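Local coordinates for unsaturated glucuronyl hydrolase (Streptococcus agalactiae, PDB 2ZZR), which hydrolyses unsaturated hyaluronan, chondroitin and heparin disaccharides, releasing the unsaturated uronic acid from their non-reducing end, at residues 149-160 with 163-172. Sequence-based numbering, arbitrary orientation.
Sequences RYQEKGGFIQAW and LGYKEHYRLI
With chi1 at -159°, Tyr169 carries its ring away from its own backbone N and across to the hairpin formed by 149-160, where Phe156, whose CG lies between its backbone N and carbonyl carbon (chi1 68°), meets it. The pair is T-shaped: the CE1-CZ edge of Phe156 points at the face of Tyr169, centroids 5.0 Å apart, with CZ of Phe156 3.5 Å from CE2 of Tyr169. Beyond the ring, Tyr169 OH donates to Lys153 O at 2.8 Å, and a water joins the same hydroxyl to Gln151 NE2 and Lys153 N. The hydroxyl thus ties to the turn, while the ring packs on the strand that follows it.

Farther along, the backbones join directly: Ala159 N gives Arg170 O a nearly straight bond of 3.0 Å, while a second water bridges Ile157 O and Ile172 N. Arg170 turns its guanidinium edge to the chain, so that NH2 reaches both Trp160 O (2.8 Å) and His168 O (3.0 Å). The group stands steeply to the indole of Trp160 and sets NH1 over its face, a cation-pi contact in which Arg170 CZ lies 4.5 Å from the centroid of the Trp160 six-membered ring. Leu163 CD2 covers the guanidinium of Arg149 centrally, while NE and NH2 of that arginine bind Gln158 O and Ala159 O.

Phe222 of strand 219-222 stacks on Phe156. Ile172 lies beside Asp174, the probable proton donor. The arrangement is a two-stranded antiparallel hairpin with a G1 beta bulge (Gly155 and Phe156 facing Gln151), packed against strand 170-172, an outermost strand of a three-stranded antiparallel sheet, between helices 133-147 and 175-178 of the glycoside hydrolase family 88 alpha/alpha-barrel.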
ATOM      1  N   ARG A 149       4.882 -14.943 -13.008  1.00 17.76           N
ATOM      2  CA  ARG A 149       3.568 -15.369 -12.521  1.00 17.19           C
ATOM      3  C   ARG A 149       2.392 -14.921 -13.397  1.00 17.29           C
ATOM      4  O   ARG A 149       1.237 -15.200 -13.083  1.00 16.64           O
ATOM      5  CB  ARG A 149       3.362 -14.951 -11.058  1.00 17.09           C
ATOM      6  CG  ARG A 149       4.437 -15.484 -10.121  1.00 16.63           C
ATOM      7  CD  ARG A 149       4.010 -15.406  -8.659  1.00 16.52           C
ATOM      8  NE  ARG A 149       2.986 -16.400  -8.316  1.00 16.98           N
ATOM      9  CZ  ARG A 149       3.229 -17.689  -8.078  1.00 17.02           C
ATOM     10  NH1 ARG A 149       4.468 -18.169  -8.137  1.00 16.19           N
ATOM     11  NH2 ARG A 149       2.224 -18.507  -7.782  1.00 17.41           N
ATOM     12  N   TYR A 150       2.692 -14.236 -14.504  1.00 17.80           N
ATOM     13  CA  TYR A 150       1.648 -13.765 -15.409  1.00 18.33           C
ATOM     14  C   TYR A 150       0.947 -14.922 -16.114  1.00 18.96           C
ATOM     15  O   TYR A 150       1.601 -15.815 -16.648  1.00 19.37           O
ATOM     16  CB  TYR A 150       2.216 -12.799 -16.455  1.00 18.15           C
ATOM     17  CG  TYR A 150       1.172 -12.296 -17.431  1.00 18.11           C
ATOM     18  CD1 TYR A 150       1.203 -12.680 -18.776  1.00 17.92           C
ATOM     19  CD2 TYR A 150       0.152 -11.446 -17.013  1.00 17.75           C
ATOM     20  CE1 TYR A 150       0.240 -12.222 -19.678  1.00 18.58           C
ATOM     21  CE2 TYR A 150      -0.809 -10.980 -17.905  1.00 18.33           C
ATOM     22  CZ  TYR A 150      -0.757 -11.373 -19.234  1.00 18.34           C
ATOM     23  OH  TYR A 150      -1.710 -10.912 -20.106  1.00 18.50           O
ATOM     24  N   GLN A 151      -0.382 -14.873 -16.115  1.00 19.97           N
ATOM     25  CA  GLN A 151      -1.212 -15.850 -16.804  1.00 20.87           C
ATOM     26  C   GLN A 151      -1.945 -15.218 -17.987  1.00 21.44           C
ATOM     27  O   GLN A 151      -2.799 -14.352 -17.802  1.00 21.50           O
ATOM     28  CB  GLN A 151      -2.218 -16.472 -15.829  1.00 20.95           C
ATOM     29  CG  GLN A 151      -1.581 -17.235 -14.661  1.00 22.09           C
ATOM     30  CD  GLN A 151      -0.841 -18.507 -15.081  1.00 24.20           C
ATOM     31  OE1 GLN A 151      -0.152 -19.128 -14.271  1.00 26.00           O
ATOM     32  NE2 GLN A 151      -0.974 -18.893 -16.350  1.00 23.64           N
ATOM     33  N   GLU A 152      -1.611 -15.671 -19.195  1.00 22.33           N
ATOM     34  CA  GLU A 152      -2.250 -15.186 -20.426  1.00 23.67           C
ATOM     35  C   GLU A 152      -3.755 -15.438 -20.453  1.00 22.91           C
ATOM     36  O   GLU A 152      -4.516 -14.640 -21.005  1.00 22.73           O
ATOM     37  CB  GLU A 152      -1.596 -15.814 -21.658  1.00 23.54           C
ATOM     38  CG  GLU A 152      -0.221 -15.253 -21.988  1.00 26.28           C
ATOM     39  CD  GLU A 152       0.400 -15.887 -23.226  1.00 26.73           C
ATOM     40  OE1 GLU A 152       1.571 -15.562 -23.529  1.00 31.59           O
ATOM     41  OE2 GLU A 152      -0.278 -16.709 -23.892  1.00 30.90           O
ATOM     42  N   LYS A 153      -4.178 -16.552 -19.858  1.00 22.79           N
ATOM     43  CA  LYS A 153      -5.593 -16.891 -19.775  1.00 22.47           C
ATOM     44  C   LYS A 153      -6.247 -16.201 -18.577  1.00 21.82           C
ATOM     45  O   LYS A 153      -6.258 -16.730 -17.456  1.00 21.58           O
ATOM     46  CB  LYS A 153      -5.785 -18.414 -19.744  1.00 22.94           C
ATOM     47  CG  LYS A 153      -5.266 -19.102 -20.999  1.00 24.26           C
ATOM     48  CD  LYS A 153      -5.778 -20.521 -21.109  1.00 27.97           C
ATOM     49  CE  LYS A 153      -5.487 -21.121 -22.481  1.00 29.63           C
ATOM     50  NZ  LYS A 153      -6.297 -20.453 -23.544  1.00 32.40           N
ATOM     51  N   GLY A 154      -6.789 -15.011 -18.837  1.00 20.95           N
ATOM     52  CA  GLY A 154      -7.323 -14.133 -17.797  1.00 20.30           C
ATOM     53  C   GLY A 154      -6.553 -12.822 -17.732  1.00 19.53           C
ATOM     54  O   GLY A 154      -7.101 -11.799 -17.326  1.00 20.16           O
ATOM     55  N   GLY A 155      -5.286 -12.866 -18.137  1.00 18.88           N
ATOM     56  CA  GLY A 155      -4.422 -11.679 -18.215  1.00 17.99           C
ATOM     57  C   GLY A 155      -4.131 -11.059 -16.862  1.00 17.68           C
ATOM     58  O   GLY A 155      -4.322  -9.861 -16.666  1.00 17.36           O
ATOM     59  N   PHE A 156      -3.676 -11.881 -15.924  1.00 17.02           N
ATOM     60  CA  PHE A 156      -3.418 -11.426 -14.560  1.00 16.47           C
ATOM     61  C   PHE A 156      -2.166 -12.074 -13.986  1.00 16.20           C
ATOM     62  O   PHE A 156      -1.707 -13.120 -14.469  1.00 16.26           O
ATOM     63  CB  PHE A 156      -4.620 -11.728 -13.658  1.00 16.33           C
ATOM     64  CG  PHE A 156      -4.841 -13.204 -13.422  1.00 16.07           C
ATOM     65  CD1 PHE A 156      -5.549 -13.967 -14.345  1.00 17.10           C
ATOM     66  CD2 PHE A 156      -4.331 -13.823 -12.282  1.00 16.51           C
ATOM     67  CE1 PHE A 156      -5.743 -15.334 -14.143  1.00 17.69           C
ATOM     68  CE2 PHE A 156      -4.518 -15.189 -12.066  1.00 17.01           C
ATOM     69  CZ  PHE A 156      -5.230 -15.943 -13.002  1.00 17.51           C
ATOM     70  N   ILE A 157      -1.613 -11.442 -12.953  1.00 15.50           N
ATOM     71  CA  ILE A 157      -0.480 -11.996 -12.215  1.00 15.36           C
ATOM     72  C   ILE A 157      -1.045 -12.881 -11.113  1.00 14.97           C
ATOM     73  O   ILE A 157      -1.773 -12.404 -10.230  1.00 15.15           O
ATOM     74  CB  ILE A 157       0.409 -10.880 -11.601  1.00 15.12           C
ATOM     75  CG1 ILE A 157       0.987 -10.000 -12.714  1.00 16.17           C
ATOM     76  CG2 ILE A 157       1.526 -11.484 -10.730  1.00 15.02           C
ATOM     77  CD1 ILE A 157       1.514  -8.675 -12.234  1.00 17.27           C
ATOM     78  N   GLN A 158      -0.725 -14.170 -11.177  1.00 15.16           N
ATOM     79  CA  GLN A 158      -1.243 -15.121 -10.201  1.00 15.36           C
ATOM     80  C   GLN A 158      -0.583 -14.949  -8.840  1.00 15.19           C
ATOM     81  O   GLN A 158       0.641 -14.790  -8.743  1.00 15.07           O
ATOM     82  CB  GLN A 158      -1.082 -16.569 -10.688  1.00 15.34           C
ATOM     83  CG  GLN A 158      -1.913 -17.570  -9.864  1.00 16.16           C
ATOM     84  CD  GLN A 158      -1.613 -19.026 -10.179  1.00 16.34           C
ATOM     85  OE1 GLN A 158      -1.675 -19.892  -9.294  1.00 19.72           O
ATOM     86  NE2 GLN A 158      -1.293 -19.307 -11.430  1.00 14.81           N
ATOM     87  N   ALA A 159      -1.406 -14.982  -7.797  1.00 15.14           N
ATOM     88  CA  ALA A 159      -0.930 -14.953  -6.417  1.00 15.45           C
ATOM     89  C   ALA A 159      -0.143 -16.231  -6.097  1.00 16.01           C
ATOM     90  O   ALA A 159      -0.140 -17.184  -6.894  1.00 15.31           O
ATOM     91  CB  ALA A 159      -2.105 -14.791  -5.468  1.00 15.43           C
ATOM     92  N   TRP A 160       0.538 -16.230  -4.947  1.00 16.01           N
ATOM     93  CA  TRP A 160       1.310 -17.388  -4.482  1.00 16.73           C
ATOM     94  C   TRP A 160       0.521 -18.695  -4.547  1.00 16.47           C
ATOM     95  O   TRP A 160      -0.711 -18.706  -4.420  1.00 16.01           O
ATOM     96  CB  TRP A 160       1.841 -17.161  -3.056  1.00 17.62           C
ATOM     97  CG  TRP A 160       0.834 -16.600  -2.086  1.00 18.48           C
ATOM     98  CD1 TRP A 160       0.653 -15.278  -1.765  1.00 19.66           C
ATOM     99  CD2 TRP A 160      -0.117 -17.334  -1.303  1.00 19.60           C
ATOM    100  NE1 TRP A 160      -0.353 -15.151  -0.837  1.00 20.09           N
ATOM    101  CE2 TRP A 160      -0.839 -16.395  -0.531  1.00 20.30           C
ATOM    102  CE3 TRP A 160      -0.425 -18.697  -1.170  1.00 19.59           C
ATOM    103  CZ2 TRP A 160      -1.857 -16.773   0.352  1.00 19.95           C
ATOM    104  CZ3 TRP A 160      -1.433 -19.072  -0.287  1.00 19.43           C
ATOM    105  CH2 TRP A 160      -2.140 -18.113   0.461  1.00 19.89           C
ATOM    106  N   LEU A 163       1.479 -22.433  -9.883  1.00 18.50           N
ATOM    107  CA  LEU A 163       1.176 -21.694 -11.111  1.00 19.32           C
ATOM    108  C   LEU A 163       0.315 -22.519 -12.056  1.00 19.43           C
ATOM    109  O   LEU A 163       0.653 -23.665 -12.364  1.00 19.85           O
ATOM    110  CB  LEU A 163       2.462 -21.266 -11.821  1.00 19.45           C
ATOM    111  CG  LEU A 163       3.228 -20.078 -11.225  1.00 19.88           C
ATOM    112  CD1 LEU A 163       4.560 -19.928 -11.929  1.00 20.56           C
ATOM    113  CD2 LEU A 163       2.410 -18.791 -11.323  1.00 20.06           C
ATOM    114  N   GLY A 164      -0.802 -21.932 -12.487  1.00 19.69           N
ATOM    115  CA  GLY A 164      -1.707 -22.554 -13.457  1.00 19.75           C
ATOM    116  C   GLY A 164      -2.742 -23.496 -12.864  1.00 19.78           C
ATOM    117  O   GLY A 164      -3.665 -23.937 -13.560  1.00 19.96           O
ATOM    118  N   TYR A 165      -2.588 -23.803 -11.578  1.00 19.43           N
ATOM    119  CA  TYR A 165      -3.450 -24.764 -10.895  1.00 19.55           C
ATOM    120  C   TYR A 165      -4.784 -24.126 -10.512  1.00 19.87           C
ATOM    121  O   TYR A 165      -4.814 -23.092  -9.848  1.00 19.55           O
ATOM    122  CB  TYR A 165      -2.727 -25.332  -9.667  1.00 19.05           C
ATOM    123  CG  TYR A 165      -3.551 -26.298  -8.857  1.00 18.92           C
ATOM    124  CD1 TYR A 165      -4.156 -27.400  -9.460  1.00 18.09           C
ATOM    125  CD2 TYR A 165      -3.724 -26.117  -7.483  1.00 18.71           C
ATOM    126  CE1 TYR A 165      -4.913 -28.286  -8.723  1.00 18.44           C
ATOM    127  CE2 TYR A 165      -4.483 -27.003  -6.735  1.00 18.51           C
ATOM    128  CZ  TYR A 165      -5.071 -28.090  -7.370  1.00 18.20           C
ATOM    129  OH  TYR A 165      -5.825 -28.980  -6.655  1.00 18.83           O
ATOM    130  N   LYS A 166      -5.882 -24.752 -10.939  1.00 20.08           N
ATOM    131  CA  LYS A 166      -7.230 -24.193 -10.778  1.00 21.00           C
ATOM    132  C   LYS A 166      -7.561 -23.687  -9.372  1.00 20.53           C
ATOM    133  O   LYS A 166      -8.101 -22.586  -9.219  1.00 20.40           O
ATOM    134  CB  LYS A 166      -8.300 -25.196 -11.233  1.00 21.17           C
ATOM    135  CG  LYS A 166      -9.714 -24.636 -11.213  1.00 22.56           C
ATOM    136  CD  LYS A 166     -10.744 -25.670 -11.648  1.00 23.23           C
ATOM    137  CE  LYS A 166     -12.067 -25.007 -12.017  1.00 27.44           C
ATOM    138  NZ  LYS A 166     -12.719 -24.285 -10.874  1.00 30.02           N
ATOM    139  N   GLU A 167      -7.246 -24.482  -8.348  1.00 19.96           N
ATOM    140  CA  GLU A 167      -7.615 -24.121  -6.977  1.00 19.63           C
ATOM    141  C   GLU A 167      -6.789 -22.957  -6.411  1.00 18.94           C
ATOM    142  O   GLU A 167      -7.120 -22.421  -5.349  1.00 19.10           O
ATOM    143  CB  GLU A 167      -7.553 -25.337  -6.039  1.00 19.87           C
ATOM    144  CG  GLU A 167      -8.343 -26.561  -6.532  1.00 22.20           C
ATOM    145  CD  GLU A 167      -9.795 -26.247  -6.884  1.00 25.39           C
ATOM    146  OE1 GLU A 167     -10.289 -26.808  -7.887  1.00 28.51           O
ATOM    147  OE2 GLU A 167     -10.438 -25.439  -6.174  1.00 26.08           O
ATOM    148  N   HIS A 168      -5.733 -22.579  -7.129  1.00 18.07           N
ATOM    149  CA  HIS A 168      -4.860 -21.453  -6.763  1.00 17.52           C
ATOM    150  C   HIS A 168      -4.901 -20.337  -7.807  1.00 17.75           C
ATOM    151  O   HIS A 168      -4.205 -19.333  -7.664  1.00 17.14           O
ATOM    152  CB  HIS A 168      -3.408 -21.920  -6.658  1.00 17.09           C
ATOM    153  CG  HIS A 168      -3.153 -22.885  -5.543  1.00 16.18           C
ATOM    154  ND1 HIS A 168      -1.887 -23.326  -5.232  1.00 15.16           N
ATOM    155  CD2 HIS A 168      -3.989 -23.478  -4.659  1.00 14.89           C
ATOM    156  CE1 HIS A 168      -1.954 -24.164  -4.213  1.00 15.27           C
ATOM    157  NE2 HIS A 168      -3.217 -24.275  -3.849  1.00 15.08           N
ATOM    158  N   TYR A 169      -5.700 -20.528  -8.858  1.00 17.47           N
ATOM    159  CA  TYR A 169      -5.640 -19.683 -10.056  1.00 17.50           C
ATOM    160  C   TYR A 169      -6.409 -18.383  -9.834  1.00 17.18           C
ATOM    161  O   TYR A 169      -7.581 -18.248 -10.205  1.00 17.34           O
ATOM    162  CB  TYR A 169      -6.190 -20.464 -11.249  1.00 17.63           C
ATOM    163  CG  TYR A 169      -5.756 -19.959 -12.603  1.00 17.83           C
ATOM    164  CD1 TYR A 169      -4.455 -20.165 -13.061  1.00 18.48           C
ATOM    165  CD2 TYR A 169      -6.657 -19.307 -13.439  1.00 17.98           C
ATOM    166  CE1 TYR A 169      -4.060 -19.719 -14.316  1.00 19.15           C
ATOM    167  CE2 TYR A 169      -6.271 -18.858 -14.700  1.00 18.04           C
ATOM    168  CZ  TYR A 169      -4.980 -19.071 -15.129  1.00 18.38           C
ATOM    169  OH  TYR A 169      -4.592 -18.631 -16.369  1.00 19.16           O
ATOM    170  N   ARG A 170      -5.737 -17.426  -9.200  1.00 16.75           N
ATOM    171  CA  ARG A 170      -6.416 -16.258  -8.674  1.00 16.14           C
ATOM    172  C   ARG A 170      -5.470 -15.067  -8.601  1.00 16.05           C
ATOM    173  O   ARG A 170      -4.243 -15.239  -8.584  1.00 16.21           O
ATOM    174  CB  ARG A 170      -6.969 -16.562  -7.277  1.00 16.10           C
ATOM    175  CG  ARG A 170      -5.888 -16.607  -6.179  1.00 15.41           C
ATOM    176  CD  ARG A 170      -6.151 -17.675  -5.120  1.00 16.43           C
ATOM    177  NE  ARG A 170      -5.279 -17.482  -3.960  1.00 15.60           N
ATOM    178  CZ  ARG A 170      -3.998 -17.844  -3.899  1.00 15.85           C
ATOM    179  NH1 ARG A 170      -3.304 -17.604  -2.795  1.00 14.77           N
ATOM    180  NH2 ARG A 170      -3.404 -18.439  -4.930  1.00 16.95           N
ATOM    181  N   LEU A 171      -6.059 -13.873  -8.563  1.00 16.08           N
ATOM    182  CA  LEU A 171      -5.320 -12.653  -8.230  1.00 15.51           C
ATOM    183  C   LEU A 171      -5.774 -12.153  -6.865  1.00 15.49           C
ATOM    184  O   LEU A 171      -6.862 -12.498  -6.394  1.00 15.54           O
ATOM    185  CB  LEU A 171      -5.516 -11.565  -9.301  1.00 15.64           C
ATOM    186  CG  LEU A 171      -6.914 -10.991  -9.596  1.00 14.89           C
ATOM    187  CD1 LEU A 171      -7.391  -9.986  -8.535  1.00 16.32           C
ATOM    188  CD2 LEU A 171      -6.946 -10.334 -10.980  1.00 15.15           C
ATOM    189  N   ILE A 172      -4.946 -11.323  -6.236  1.00 15.06           N
ATOM    190  CA  ILE A 172      -5.294 -10.697  -4.968  1.00 15.47           C
ATOM    191  C   ILE A 172      -5.196  -9.184  -5.175  1.00 15.19           C
ATOM    192  O   ILE A 172      -4.370  -8.723  -5.961  1.00 15.24           O
ATOM    193  CB  ILE A 172      -4.387 -11.213  -3.815  1.00 15.19           C
ATOM    194  CG1 ILE A 172      -4.626 -12.724  -3.613  1.00 16.04           C
ATOM    195  CG2 ILE A 172      -4.640 -10.447  -2.512  1.00 16.53           C
ATOM    196  CD1 ILE A 172      -3.704 -13.384  -2.604  1.00 16.08           C
TER
HETATM  197  O   HOH W   1      -2.513 -18.776 -18.700  1.00 24.06           O
HETATM  198  O   HOH W   2      -2.239 -11.536  -7.547  1.00 13.03           O